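Local coordinates for hypothetical protein (Uncultured marine organism, PDB 2OP5) that is of unknown function but forms a dimer of ferredoxin-like subunits related to the dimeric alpha-beta barrel proteins, at residues L11-M16 and S65-Y70; M16-E21 and F98-H103. One frame throughout, in Å; residues are numbered along the deposited sequence. Where two conformers were deposited one is given.

Contact 1: L11-M16 and S65-Y70; sequences LNSLFM and SMVFEY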
ATOM      1  N   LEU A  11       5.137  -4.916   6.015  1.00 28.31           N
ATOM      2  CA  LEU A  11       3.965  -4.300   5.423  1.00 29.10           C
ATOM      3  C   LEU A  11       3.063  -5.272   4.641  1.00 28.99           C
ATOM      4  O   LEU A  11       3.537  -6.241   4.041  1.00 27.75           O
ATOM      5  CB  LEU A  11       4.490  -3.189   4.490  1.00 30.07           C
ATOM      6  CG  LEU A  11       3.714  -2.252   3.566  1.00 30.27           C
ATOM      7  CD1 LEU A  11       4.541  -1.022   3.256  1.00 31.58           C
ATOM      8  CD2 LEU A  11       3.294  -2.921   2.277  1.00 33.51           C
ATOM      9  N   ASN A  12       1.759  -5.008   4.680  1.00 29.05           N
ATOM     10  CA  ASN A  12       0.787  -5.740   3.858  1.00 29.12           C
ATOM     11  C   ASN A  12       0.006  -4.712   3.056  1.00 28.91           C
ATOM     12  O   ASN A  12      -0.573  -3.792   3.628  1.00 29.14           O
ATOM     13  CB  ASN A  12      -0.172  -6.584   4.688  1.00 28.96           C
ATOM     14  CG  ASN A  12      -1.014  -7.546   3.837  1.00 29.94           C
ATOM     15  OD1 ASN A  12      -0.800  -7.706   2.631  1.00 30.40           O
ATOM     16  ND2 ASN A  12      -1.961  -8.215   4.481  1.00 31.09           N
ATOM     17  N   SER A  13       0.053  -4.835   1.736  1.00 29.19           N
ATOM     18  CA  SER A  13      -0.685  -3.963   0.816  1.00 29.67           C
ATOM     19  C   SER A  13      -1.660  -4.909   0.178  1.00 29.73           C
ATOM     20  O   SER A  13      -1.331  -5.610  -0.790  1.00 28.83           O
ATOM     21  CB  SER A  13       0.228  -3.335  -0.241  1.00 30.01           C
ATOM     22  OG  SER A  13      -0.519  -2.523  -1.143  1.00 30.87           O
ATOM     23  N   LEU A  14      -2.846  -4.970   0.770  1.00 30.19           N
ATOM     24  CA  LEU A  14      -3.854  -5.897   0.326  1.00 29.83           C
ATOM     25  C   LEU A  14      -4.971  -5.182  -0.419  1.00 29.21           C
ATOM     26  O   LEU A  14      -5.102  -3.952  -0.310  1.00 28.88           O
ATOM     27  CB  LEU A  14      -4.386  -6.689   1.512  1.00 29.36           C
ATOM     28  CG  LEU A  14      -5.353  -6.067   2.506  1.00 30.56           C
ATOM     29  CD1 LEU A  14      -6.768  -5.936   1.955  1.00 31.02           C
ATOM     30  CD2 LEU A  14      -5.413  -6.955   3.754  1.00 31.27           C
ATOM     31  N   PHE A  15      -5.716  -5.947  -1.220  1.00 27.78           N
ATOM     32  CA  PHE A  15      -6.865  -5.380  -1.925  0.50 27.39           C
ATOM     33  C   PHE A  15      -8.014  -6.386  -2.011  1.00 28.44           C
ATOM     34  O   PHE A  15      -7.794  -7.601  -1.953  1.00 27.29           O
ATOM     35  CB  PHE A  15      -6.502  -4.726  -3.288  0.50 25.80           C
ATOM     36  CG  PHE A  15      -5.999  -5.683  -4.367  0.50 23.46           C
ATOM     37  CD1 PHE A  15      -4.641  -5.938  -4.519  0.50 20.50           C
ATOM     38  CD2 PHE A  15      -6.883  -6.266  -5.263  0.50 23.04           C
ATOM     39  CE1 PHE A  15      -4.174  -6.781  -5.524  0.50 23.09           C
ATOM     40  CE2 PHE A  15      -6.425  -7.127  -6.271  0.50 24.13           C
ATOM     41  CZ  PHE A  15      -5.067  -7.384  -6.401  0.50 22.87           C
HETATM   42  N   MSE A  16      -9.237  -5.835  -2.091  1.00 27.74           N
HETATM   43  CA  MSE A  16     -10.477  -6.620  -2.183  1.00 28.90           C
HETATM   44  C   MSE A  16     -11.334  -6.099  -3.322  1.00 27.26           C
HETATM   45  O   MSE A  16     -11.522  -4.896  -3.456  1.00 27.19           O
HETATM   46  CB  MSE A  16     -11.312  -6.515  -0.921  1.00 29.20           C
HETATM   47  CG  MSE A  16     -10.793  -7.312   0.236  1.00 32.00           C
HETATM   48 SE   MSE A  16     -11.365  -6.478   1.910  0.75 33.76          SE
HETATM   49  CE  MSE A  16     -10.361  -4.927   1.667  1.00 31.02           C
ATOM     50  N   SER A  65      -8.523  -0.885  -1.246  1.00 26.33           N
ATOM     51  CA  SER A  65      -7.141  -1.190  -0.840  1.00 26.56           C
ATOM     52  C   SER A  65      -6.910  -0.848   0.626  1.00 25.79           C
ATOM     53  O   SER A  65      -7.490   0.120   1.161  1.00 24.35           O
ATOM     54  CB  SER A  65      -6.154  -0.398  -1.670  1.00 27.12           C
ATOM     55  OG  SER A  65      -6.302   0.979  -1.462  1.00 31.42           O
HETATM   56  N   MSE A  66      -6.079  -1.665   1.262  1.00 24.26           N
HETATM   57  CA  MSE A  66      -5.669  -1.463   2.617  1.00 24.49           C
HETATM   58  C   MSE A  66      -4.184  -1.676   2.694  1.00 25.76           C
HETATM   59  O   MSE A  66      -3.643  -2.603   2.094  1.00 25.85           O
HETATM   60  CB  MSE A  66      -6.340  -2.449   3.561  1.00 25.12           C
HETATM   61  CG  MSE A  66      -7.802  -2.162   3.733  1.00 26.29           C
HETATM   62 SE   MSE A  66      -8.679  -3.323   5.025  0.75 20.37          SE
HETATM   63  CE  MSE A  66     -10.338  -2.393   4.934  1.00 25.89           C
ATOM     64  N   VAL A  67      -3.523  -0.794   3.414  1.00 27.10           N
ATOM     65  CA  VAL A  67      -2.104  -0.916   3.624  1.00 27.14           C
ATOM     66  C   VAL A  67      -1.923  -0.893   5.141  1.00 27.70           C
ATOM     67  O   VAL A  67      -2.335   0.075   5.809  1.00 26.75           O
ATOM     68  CB  VAL A  67      -1.296   0.223   2.961  1.00 27.21           C
ATOM     69  CG1 VAL A  67       0.179   0.062   3.278  1.00 26.44           C
ATOM     70  CG2 VAL A  67      -1.532   0.285   1.435  1.00 26.40           C
ATOM     71  N   PHE A  68      -1.363  -1.982   5.673  1.00 27.75           N
ATOM     72  CA  PHE A  68      -1.071  -2.105   7.098  1.00 28.13           C
ATOM     73  C   PHE A  68       0.437  -2.075   7.188  1.00 28.59           C
ATOM     74  O   PHE A  68       1.118  -2.864   6.507  1.00 27.38           O
ATOM     75  CB  PHE A  68      -1.484  -3.466   7.684  1.00 29.25           C
ATOM     76  CG  PHE A  68      -2.964  -3.767   7.649  1.00 28.49           C
ATOM     77  CD1 PHE A  68      -3.569  -4.196   6.478  1.00 28.75           C
ATOM     78  CD2 PHE A  68      -3.717  -3.696   8.806  1.00 28.44           C
ATOM     79  CE1 PHE A  68      -4.934  -4.514   6.454  1.00 31.44           C
ATOM     80  CE2 PHE A  68      -5.077  -4.010   8.801  1.00 29.94           C
ATOM     81  CZ  PHE A  68      -5.691  -4.426   7.623  1.00 29.96           C
ATOM     82  N   GLU A  69       0.951  -1.230   8.075  1.00 28.82           N
ATOM     83  CA  GLU A  69       2.384  -1.101   8.282  1.00 30.00           C
ATOM     84  C   GLU A  69       2.744  -1.404   9.733  1.00 29.69           C
ATOM     85  O   GLU A  69       2.121  -0.884  10.667  1.00 27.43           O
ATOM     86  CB  GLU A  69       2.827   0.303   7.914  1.00 30.87           C
ATOM     87  CG  GLU A  69       2.544   0.622   6.459  1.00 32.82           C
ATOM     88  CD  GLU A  69       3.094   1.947   6.048  1.00 35.11           C
ATOM     89  OE1 GLU A  69       4.141   2.351   6.581  1.00 37.15           O
ATOM     90  OE2 GLU A  69       2.495   2.574   5.165  1.00 39.25           O
ATOM     91  N   TYR A  70       3.777  -2.232   9.895  1.00 29.04           N
ATOM     92  CA  TYR A  70       4.210  -2.670  11.194  1.00 27.75           C
ATOM     93  C   TYR A  70       5.672  -2.384  11.421  1.00 27.39           C
ATOM     94  O   TYR A  70       6.460  -2.365  10.479  1.00 25.94           O
ATOM     95  CB  TYR A  70       3.980  -4.182  11.354  1.00 28.20           C
ATOM     96  CG  TYR A  70       2.579  -4.661  11.007  1.00 28.26           C
ATOM     97  CD1 TYR A  70       2.263  -5.027   9.713  1.00 27.50           C
ATOM     98  CD2 TYR A  70       1.574  -4.747  11.976  1.00 28.51           C
ATOM     99  CE1 TYR A  70       0.996  -5.461   9.372  1.00 28.99           C
ATOM    100  CE2 TYR A  70       0.273  -5.196  11.646  1.00 27.82           C
ATOM    101  CZ  TYR A  70      -0.002  -5.541  10.337  1.00 28.62           C
ATOM    102  OH  TYR A  70      -1.255  -6.004   9.956  1.00 29.31           O
TER
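In the antiparallel sheet of this ferredoxin-like fold, L11-M16 and S65-Y70 lie on the two inner strands, 10-17 and 63-70, hydrogen-bonded in pairs at N12 with F68 and at L14 with M66. N12 N gives F68 O a nearly straight bond of 2.9 Å, and F68 N returns one of 2.8 Å to N12 O. L14 N reaches M66 O at 2.8 Å on a more bent path (146°), while M66 N returns a straighter bond to L14 O (2.9 Å, 175°). L11, S13, F15, S65, V67 and E69 share the face toward the second subunit, where E69 OE1 makes a salt bridge to R50 of that subunit and a hydrogen bond to T8. There L11 CD1 lies 4.1 Å from E69 CG, the two side chains running alongside each other. N12, L14, M66 and F68 occupy the other face, where the F68 ring stacks on H51 and meets W35. L14 CG sits between its backbone N and carbonyl carbon (chi1 76°), which lays the isobutyl group toward the neighbouring strand, with CD1 3.9 Å from M66 CB. L14 CD2 comes obliquely to the F68 ring, 3.7 Å from F68 CE1. Two selenomethionines meet, M16 CE lying 4.1 Å from M66 SE.

Contact 2: M16-E21 and F98-H103; sequences MDFTSE and FVFKIH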
HETATM    1  N   MSE A  16      -9.237  -5.835  -2.091  1.00 27.74           N
HETATM    2  CA  MSE A  16     -10.477  -6.620  -2.183  1.00 28.90           C
HETATM    3  C   MSE A  16     -11.334  -6.099  -3.322  1.00 27.26           C
HETATM    4  O   MSE A  16     -11.522  -4.896  -3.456  1.00 27.19           O
HETATM    5  CB  MSE A  16     -11.312  -6.515  -0.921  1.00 29.20           C
HETATM    6  CG  MSE A  16     -10.793  -7.312   0.236  1.00 32.00           C
HETATM    7 SE   MSE A  16     -11.365  -6.478   1.910  0.75 33.76          SE
HETATM    8  CE  MSE A  16     -10.361  -4.927   1.667  1.00 31.02           C
ATOM      9  N   ASP A  17     -11.876  -7.022  -4.103  1.00 25.70           N
ATOM     10  CA  ASP A  17     -12.708  -6.720  -5.256  1.00 25.20           C
ATOM     11  C   ASP A  17     -14.091  -7.289  -5.024  1.00 23.79           C
ATOM     12  O   ASP A  17     -14.232  -8.482  -4.731  1.00 21.83           O
ATOM     13  CB  ASP A  17     -12.126  -7.355  -6.509  1.00 24.97           C
ATOM     14  CG  ASP A  17     -10.766  -6.801  -6.866  1.00 28.69           C
ATOM     15  OD1 ASP A  17     -10.468  -5.684  -6.417  1.00 32.00           O
ATOM     16  OD2 ASP A  17      -9.988  -7.487  -7.579  1.00 30.86           O
ATOM     17  N   PHE A  18     -15.100  -6.430  -5.183  1.00 23.34           N
ATOM     18  CA  PHE A  18     -16.501  -6.795  -4.980  1.00 23.41           C
ATOM     19  C   PHE A  18     -17.217  -6.979  -6.307  1.00 23.22           C
ATOM     20  O   PHE A  18     -16.770  -6.468  -7.346  1.00 22.17           O
ATOM     21  CB  PHE A  18     -17.190  -5.739  -4.099  1.00 23.70           C
ATOM     22  CG  PHE A  18     -16.589  -5.634  -2.722  1.00 23.21           C
ATOM     23  CD1 PHE A  18     -15.484  -4.821  -2.493  1.00 23.23           C
ATOM     24  CD2 PHE A  18     -17.078  -6.397  -1.672  1.00 24.04           C
ATOM     25  CE1 PHE A  18     -14.908  -4.737  -1.229  1.00 24.09           C
ATOM     26  CE2 PHE A  18     -16.494  -6.322  -0.408  1.00 23.51           C
ATOM     27  CZ  PHE A  18     -15.410  -5.483  -0.192  1.00 21.46           C
ATOM     28  N   THR A  19     -18.312  -7.740  -6.271  1.00 23.68           N
ATOM     29  CA  THR A  19     -19.096  -8.037  -7.466  1.00 23.90           C
ATOM     30  C   THR A  19     -20.077  -6.900  -7.814  1.00 23.92           C
ATOM     31  O   THR A  19     -20.733  -6.928  -8.859  1.00 22.79           O
ATOM     32  CB  THR A  19     -19.876  -9.369  -7.342  1.00 24.57           C
ATOM     33  OG1 THR A  19     -20.871  -9.258  -6.324  1.00 25.75           O
ATOM     34  CG2 THR A  19     -18.933 -10.549  -7.036  1.00 25.96           C
ATOM     35  N   SER A  20     -20.190  -5.915  -6.933  1.00 24.07           N
ATOM     36  CA  SER A  20     -21.024  -4.748  -7.203  1.00 23.78           C
ATOM     37  C   SER A  20     -20.525  -3.564  -6.388  1.00 24.48           C
ATOM     38  O   SER A  20     -19.894  -3.735  -5.335  1.00 22.99           O
ATOM     39  CB  SER A  20     -22.490  -5.015  -6.859  1.00 23.46           C
ATOM     40  OG  SER A  20     -22.672  -5.126  -5.457  1.00 21.22           O
ATOM     41  N   GLU A  21     -20.836  -2.372  -6.893  1.00 25.29           N
ATOM     42  CA  GLU A  21     -20.502  -1.139  -6.234  1.00 26.18           C
ATOM     43  C   GLU A  21     -21.305  -1.019  -4.925  1.00 25.82           C
ATOM     44  O   GLU A  21     -20.751  -0.631  -3.903  1.00 25.05           O
ATOM     45  CB  GLU A  21     -20.765   0.049  -7.161  1.00 26.90           C
ATOM     46  CG  GLU A  21     -20.225   1.375  -6.648  1.00 30.07           C
ATOM     47  CD  GLU A  21     -18.701   1.411  -6.516  1.00 33.07           C
ATOM     48  OE1 GLU A  21     -17.999   0.567  -7.136  1.00 33.00           O
ATOM     49  OE2 GLU A  21     -18.208   2.310  -5.799  1.00 34.64           O
ATOM     50  N   PHE A  98     -21.056 -11.045   2.058  1.00 30.30           N
ATOM     51  CA  PHE A  98     -20.196 -10.469   1.051  1.00 30.95           C
ATOM     52  C   PHE A  98     -19.469 -11.529   0.214  1.00 31.31           C
ATOM     53  O   PHE A  98     -19.357 -12.697   0.595  1.00 31.76           O
ATOM     54  CB  PHE A  98     -19.132  -9.584   1.709  1.00 31.37           C
ATOM     55  CG  PHE A  98     -19.690  -8.407   2.471  1.00 32.18           C
ATOM     56  CD1 PHE A  98     -19.987  -7.215   1.815  1.00 31.53           C
ATOM     57  CD2 PHE A  98     -19.912  -8.487   3.833  1.00 31.15           C
ATOM     58  CE1 PHE A  98     -20.503  -6.121   2.503  1.00 30.49           C
ATOM     59  CE2 PHE A  98     -20.425  -7.400   4.528  1.00 32.51           C
ATOM     60  CZ  PHE A  98     -20.723  -6.214   3.859  1.00 31.82           C
ATOM     61  N   VAL A  99     -18.989 -11.102  -0.944  1.00 30.87           N
ATOM     62  CA  VAL A  99     -18.217 -11.964  -1.829  1.00 30.65           C
ATOM     63  C   VAL A  99     -17.099 -11.096  -2.407  1.00 30.92           C
ATOM     64  O   VAL A  99     -17.355 -10.063  -3.042  1.00 29.21           O
ATOM     65  CB  VAL A  99     -19.038 -12.574  -2.972  1.00 30.28           C
ATOM     66  CG1 VAL A  99     -18.116 -13.347  -3.907  1.00 30.54           C
ATOM     67  CG2 VAL A  99     -20.173 -13.476  -2.437  1.00 29.04           C
ATOM     68  N   PHE A 100     -15.874 -11.544  -2.156  1.00 31.39           N
ATOM     69  CA  PHE A 100     -14.666 -10.894  -2.590  1.00 32.63           C
ATOM     70  C   PHE A 100     -13.533 -11.808  -2.175  1.00 33.41           C
ATOM     71  O   PHE A 100     -13.714 -12.620  -1.276  1.00 33.67           O
ATOM     72  CB  PHE A 100     -14.480  -9.570  -1.823  1.00 33.99           C
ATOM     73  CG  PHE A 100     -14.408  -9.743  -0.307  1.00 34.36           C
ATOM     74  CD1 PHE A 100     -13.204 -10.033   0.329  1.00 35.93           C
ATOM     75  CD2 PHE A 100     -15.544  -9.628   0.470  1.00 35.05           C
ATOM     76  CE1 PHE A 100     -13.144 -10.205   1.718  1.00 37.18           C
ATOM     77  CE2 PHE A 100     -15.487  -9.800   1.841  1.00 36.30           C
ATOM     78  CZ  PHE A 100     -14.279 -10.088   2.468  1.00 34.48           C
ATOM     79  N   LYS A 101     -12.375 -11.697  -2.821  1.00 34.84           N
ATOM     80  CA  LYS A 101     -11.180 -12.436  -2.412  0.50 34.77           C
ATOM     81  C   LYS A 101     -10.137 -11.405  -2.022  1.00 35.26           C
ATOM     82  O   LYS A 101      -9.925 -10.430  -2.763  1.00 35.49           O
ATOM     83  CB  LYS A 101     -10.631 -13.302  -3.544  0.50 35.29           C
ATOM     84  CG  LYS A 101      -9.288 -13.987  -3.211  0.50 34.99           C
ATOM     85  CD  LYS A 101      -8.759 -14.833  -4.355  0.50 34.39           C
ATOM     86  CE  LYS A 101      -9.604 -16.072  -4.590  0.50 33.15           C
ATOM     87  NZ  LYS A 101      -8.909 -17.012  -5.497  0.50 31.31           N
ATOM     88  N   ILE A 102      -9.486 -11.620  -0.884  1.00 34.48           N
ATOM     89  CA  ILE A 102      -8.455 -10.722  -0.451  1.00 34.20           C
ATOM     90  C   ILE A 102      -7.182 -11.104  -1.181  1.00 33.34           C
ATOM     91  O   ILE A 102      -6.781 -12.271  -1.170  1.00 32.15           O
ATOM     92  CB  ILE A 102      -8.217 -10.782   1.067  1.00 33.81           C
ATOM     93  CG1 ILE A 102      -9.479 -10.342   1.811  1.00 35.48           C
ATOM     94  CG2 ILE A 102      -7.093  -9.832   1.475  1.00 35.55           C
ATOM     95  CD1 ILE A 102      -9.307 -10.155   3.332  1.00 35.54           C
ATOM     96  N   HIS A 103      -6.582 -10.113  -1.842  1.00 31.98           N
ATOM     97  CA  HIS A 103      -5.265 -10.261  -2.447  1.00 30.85           C
ATOM     98  C   HIS A 103      -4.262  -9.626  -1.527  1.00 28.96           C
ATOM     99  O   HIS A 103      -4.231  -8.407  -1.413  1.00 27.49           O
ATOM    100  CB  HIS A 103      -5.218  -9.596  -3.804  1.00 31.65           C
ATOM    101  CG  HIS A 103      -5.968 -10.356  -4.842  1.00 33.54           C
ATOM    102  ND1 HIS A 103      -7.175  -9.933  -5.352  1.00 36.89           N
ATOM    103  CD2 HIS A 103      -5.697 -11.542  -5.438  1.00 34.88           C
ATOM    104  CE1 HIS A 103      -7.594 -10.810  -6.253  1.00 37.06           C
ATOM    105  NE2 HIS A 103      -6.723 -11.802  -6.312  1.00 35.45           N
TER
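M16-T19 and F98-H103 run 135° apart, a splayed antiparallel approach at the frayed end of the ferredoxin-like sheet, with no hydrogen bond between the two segments although the CA atoms of F18 and F100 are 5.1 Å apart. The F100 ring lies across the M16 and F18 side chains, which also touch each other; F100 CD1 meets M16 CG at 3.6 Å. D17 O receives a CA-H...O contact from F100 CA at 3.3 Å, and the D17 carboxylate, through OD1, forms a salt bridge with R63 of strand 63-70. F100 CB lies over one face of the F18 ring in a CH-pi contact, 4.3 Å from its centroid. The two rings are inclined at 49°, F18 CE2 coming 3.6 Å from F100 CD2. F98 CD1 also approaches F18 CE2, while F27 of helix 21-28 meets both F18 and F98. With M16 CG anti to the carbonyl carbon (chi1 -75°) and the chain near extended at chi2, SE is carried alongside F100, 4.6 Å from the ring centroid in an oblique Met-aromatic contact. Replacing F100 by an alanine would remove the ring and probably leave M16 SE without its aromatic partner. I102 CG1 lies at the edge of the F100 ring, in its plane, and packs 3.7 Å from M16 CG.

Contacts 1 and 2 follow one another along strand 10-17, their centres about 15 Å apart, and M16 belongs to both: its CE meets M66 in contact 1, its CG and SE meet F100 in contact 2. On the other side of strand 10-17 from 63-70, H103 N probably donates a hydrogen bond to F15 O (2.8 Å). L14 CD1 packs 3.9 Å from I102 CG2, which continues the apolar face from one contact to the next. Contact 1 is buried and borders the second subunit; contact 2 is at the surface and touches no other chain of the dimer. A 1,2-ethanediol, probably from the crystallisation liquor, lies about 6 Å from the N12 side chain.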